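SUBA (Escherichia coli, PDB 2IY9) cleaves the host endoplasmic reticulum chaperone BiP as the subtilisin-like serine protease subunit of the AB5 subtilase cytotoxin, leading to ER stress and cell death. Local coordinates at residues Asp120-Gln123 with Ile127-Ile130; Glu164-Met169 with Arg175-Ala180. All coordinates share one frame; numbering follows the deposited sequence.

Contact 1 (Asp120-Gln123 with Ile127-Ile130); sequences DGVQ and IRAI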
# COMPACT_ATOMS: atom_id res chain seq x y z
N ASP A 120 16.46 12.51 -1.01
CA ASP A 120 16.74 13.86 -0.53
C ASP A 120 15.49 14.56 0.01
O ASP A 120 15.24 15.72 -0.27
CB ASP A 120 17.42 14.69 -1.62
CG ASP A 120 18.58 13.96 -2.27
OD1 ASP A 120 19.40 13.39 -1.53
OD2 ASP A 120 18.65 13.92 -3.51
N GLY A 121 14.70 13.83 0.80
CA GLY A 121 13.54 14.42 1.43
C GLY A 121 13.94 15.52 2.40
O GLY A 121 15.09 15.57 2.86
N VAL A 122 13.00 16.40 2.69
CA VAL A 122 13.13 17.30 3.82
C VAL A 122 13.08 16.38 5.05
O VAL A 122 12.74 15.20 4.92
CB VAL A 122 12.01 18.37 3.84
CG1 VAL A 122 12.01 19.17 2.53
CG2 VAL A 122 10.63 17.74 4.09
N GLN A 123 13.44 16.88 6.23
CA GLN A 123 13.41 15.98 7.39
C GLN A 123 11.98 15.52 7.62
O GLN A 123 11.04 16.32 7.50
CB GLN A 123 13.96 16.63 8.64
CG GLN A 123 14.06 15.66 9.81
CD GLN A 123 14.32 16.37 11.11
OE1 GLN A 123 15.27 17.12 11.22
NE2 GLN A 123 13.47 16.13 12.10
N ILE A 127 6.41 12.11 7.03
CA ILE A 127 5.44 12.72 7.94
C ILE A 127 4.82 14.00 7.38
O ILE A 127 3.61 14.19 7.47
CB ILE A 127 6.03 12.91 9.37
CG1 ILE A 127 6.32 11.53 9.97
CG2 ILE A 127 5.08 13.73 10.26
CD1 ILE A 127 7.32 11.51 11.12
N ARG A 128 5.64 14.87 6.80
CA ARG A 128 5.13 16.09 6.17
C ARG A 128 4.11 15.78 5.07
O ARG A 128 3.09 16.48 4.94
CB ARG A 128 6.26 16.95 5.60
CG ARG A 128 7.31 17.40 6.63
CD ARG A 128 6.72 18.16 7.81
NE ARG A 128 7.70 18.18 8.90
CZ ARG A 128 7.61 17.46 10.02
NH1 ARG A 128 6.57 16.68 10.26
NH2 ARG A 128 8.58 17.55 10.92
N ALA A 129 4.39 14.74 4.30
CA ALA A 129 3.49 14.28 3.23
C ALA A 129 2.12 13.95 3.79
O ALA A 129 1.10 14.36 3.22
CB ALA A 129 4.08 13.08 2.51
N ILE A 130 2.10 13.22 4.91
CA ILE A 130 0.86 12.77 5.54
C ILE A 130 0.13 13.93 6.22
O ILE A 130 -1.08 14.08 6.06
CB ILE A 130 1.10 11.60 6.53
CG1 ILE A 130 1.56 10.34 5.79
CG2 ILE A 130 -0.20 11.27 7.28
CD1 ILE A 130 2.18 9.27 6.72
O HOH W 1 10.24 18.72 7.70

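Contact 2 (Glu164-Met169 with Arg175-Ala180); sequences ELLSRM and RLIVAA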
# COMPACT_ATOMS: atom_id res chain seq x y z
N GLU A 164 2.46 10.04 17.51
CA GLU A 164 1.46 11.09 17.68
C GLU A 164 0.55 11.18 16.44
O GLU A 164 -0.69 11.20 16.56
CB GLU A 164 2.14 12.44 17.96
CG GLU A 164 1.19 13.54 18.48
CD GLU A 164 0.33 14.17 17.38
OE1 GLU A 164 0.82 14.35 16.24
OE2 GLU A 164 -0.86 14.48 17.66
N LEU A 165 1.16 11.21 15.26
CA LEU A 165 0.42 11.37 14.00
C LEU A 165 -0.52 10.20 13.74
O LEU A 165 -1.68 10.39 13.36
CB LEU A 165 1.38 11.55 12.81
CG LEU A 165 0.67 11.78 11.47
CD1 LEU A 165 1.39 12.78 10.61
CD2 LEU A 165 0.46 10.46 10.73
N LEU A 166 -0.02 8.99 13.93
CA LEU A 166 -0.82 7.80 13.62
C LEU A 166 -1.97 7.59 14.60
O LEU A 166 -3.07 7.22 14.20
CB LEU A 166 0.08 6.56 13.53
CG LEU A 166 1.13 6.64 12.40
CD1 LEU A 166 2.18 5.57 12.57
CD2 LEU A 166 0.50 6.54 11.01
N SER A 167 -1.72 7.84 15.89
CA SER A 167 -2.81 7.71 16.87
C SER A 167 -3.89 8.77 16.63
O SER A 167 -5.07 8.48 16.75
CB SER A 167 -2.30 7.75 18.32
OG SER A 167 -1.68 8.99 18.59
N ARG A 168 -3.47 9.97 16.23
CA ARG A 168 -4.41 11.03 15.82
C ARG A 168 -5.22 10.65 14.57
O ARG A 168 -6.45 10.79 14.56
CB ARG A 168 -3.67 12.36 15.59
CG ARG A 168 -4.57 13.58 15.34
CD ARG A 168 -3.83 14.90 15.65
NE ARG A 168 -2.96 15.37 14.56
CZ ARG A 168 -1.71 14.96 14.37
NH1 ARG A 168 -1.19 14.03 15.15
NH2 ARG A 168 -0.98 15.45 13.39
N MET A 169 -4.54 10.17 13.53
CA MET A 169 -5.25 9.70 12.33
C MET A 169 -6.23 8.59 12.71
O MET A 169 -7.33 8.53 12.19
CB MET A 169 -4.28 9.22 11.24
CG MET A 169 -4.97 8.56 10.02
SD MET A 169 -3.85 7.94 8.75
CE MET A 169 -2.32 8.04 9.67
N ARG A 175 -9.01 7.91 7.36
CA ARG A 175 -8.03 7.48 6.35
C ARG A 175 -7.24 6.26 6.79
O ARG A 175 -7.12 6.00 8.00
CB ARG A 175 -7.06 8.62 6.00
CG ARG A 175 -7.76 9.91 5.60
CD ARG A 175 -6.77 11.00 5.17
NE ARG A 175 -7.46 12.28 5.04
CZ ARG A 175 -8.13 12.67 3.96
NH1 ARG A 175 -8.20 11.90 2.89
NH2 ARG A 175 -8.72 13.86 3.95
N LEU A 176 -6.71 5.53 5.81
CA LEU A 176 -5.91 4.36 6.05
C LEU A 176 -4.54 4.48 5.42
O LEU A 176 -4.40 5.01 4.32
CB LEU A 176 -6.58 3.11 5.48
CG LEU A 176 -7.82 2.65 6.23
CD1 LEU A 176 -8.50 1.58 5.42
CD2 LEU A 176 -7.47 2.18 7.67
N ILE A 177 -3.54 3.96 6.13
CA ILE A 177 -2.18 3.90 5.59
C ILE A 177 -1.84 2.44 5.33
O ILE A 177 -1.89 1.60 6.24
CB ILE A 177 -1.15 4.53 6.52
CG1 ILE A 177 -1.38 6.04 6.59
CG2 ILE A 177 0.27 4.23 6.04
CD1 ILE A 177 -0.42 6.75 7.49
N VAL A 178 -1.53 2.16 4.07
CA VAL A 178 -1.12 0.83 3.67
C VAL A 178 0.40 0.87 3.56
O VAL A 178 0.96 1.59 2.73
CB VAL A 178 -1.79 0.42 2.34
CG1 VAL A 178 -1.55 -1.08 2.06
CG2 VAL A 178 -3.30 0.70 2.41
N ALA A 179 1.05 0.12 4.46
CA ALA A 179 2.50 0.23 4.68
C ALA A 179 3.23 -1.10 4.51
O ALA A 179 2.88 -2.09 5.14
CB ALA A 179 2.75 0.77 6.07
N ALA A 180 4.26 -1.10 3.65
CA ALA A 180 5.11 -2.28 3.44
C ALA A 180 5.90 -2.56 4.71
O ALA A 180 6.39 -1.62 5.36
CB ALA A 180 6.07 -2.03 2.27
O HOH W 2 -8.24 6.49 10.51

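Contact 1 (Asp120-Gln123 with Ile127-Ile130)
One ordered water is held between Q123 and R128: it donates to Q123 O at 2.5 Å and accepts from R128 NE at 2.9 Å. The water stands in for a direct bond, since NE itself stays 4.1 Å from Q123 O, and the carbonyl lies oblique to the guanidinium. The rest of the meeting is thin and made of van der Waals contacts: R128 CG is 4.0 Å from Q123 O, and it also has the CG2 methyl of V122 at 4.2 Å, with the two side chains slanting across one another. In R128, CG lies beside the backbone N (chi1 -59°), and the chain bends at chi2 (-56°), so that the CG methylene passes the loop while NE comes level with the water. At the guanidinium end NH1 forms a salt bridge to E131, about one turn further along the helix, while NH2 has a long, weak ion pair with D124, just ahead of the helix. The E131 bridge would be expected to hold the guanidinium in place, with D124 adding little. The loop, for its part, is held from behind, where D120 and V122 make backbone hydrogen bonds to Q73 and F71 and G121 O accepts from the Q73 amide. In subtilisins the corresponding loop borders the substrate cleft, and a similar place is possible for 120-123. The contact lies at the surface, joining the loop that follows strand 111-116 to the first turns of helix 125-134. F71 touches both R128 and A129, A129 also meets V117, and on the inner side of the helix I127 and I130 pack against helix 160-172.

Contact 2 (Glu164-Met169 with Arg175-Ala180)
L166 and M169, one turn apart on helix 160-172, both rest on I177 of strand 176-180. The tight part is centred on the outer end of the isoleucine: its CD1 lies 3.6 Å from L166 CD2, the two side chains crossing at about a right angle, and M169 SD lies 3.8 Å from both CG1 and CD1. M169 brings SD here because its chain runs extended from the helix, with CG anti to the backbone N (chi1 173°). The modelled approach of its CE to CD1 is too close to be trusted, so the position of that methyl is doubtful. I177 puts CG1 beside its backbone N (chi1 -68°), directing CD1 at the helix. Toward R175 the packing loosens. Here M169 SD is 3.9 Å from R175 O and 4.3 Å from R175 CB, while the arginine chain leads away and its NH1 bonds to E143 O. A water lies 2.8 Å from both M169 O and R175 O and can link the two carbonyls, although other acceptors compete for its protons. Helix 160-172 is the connection in a beta-alpha-beta crossover between the neighbouring parallel strands 147-149 and 176-180. L165 and M169 also touch helix 125-134, L166 meets V215 of strand 215-221, and across the sheet V178 and A180 pack on helix 271-288.

In the fold
Contact 1 is a surface contact, contact 2 a buried one, and their chemistry follows. At 120-123 with 127-130 a water and a charged arginine do most of the work beside a single methyl; at 164-169 with 175-180 leucine, methionine and isoleucine make an apolar core, and water enters at the end near R175. Each ties a helix of the subtilase fold to a different partner, a loop in one case and a central-sheet strand in the other. The two meet through the buried side of helix 125-134: I130 CG2 packs 3.6 Å from L165 CD2, and I130 CD1 lies 3.7 Å from I177 CD1.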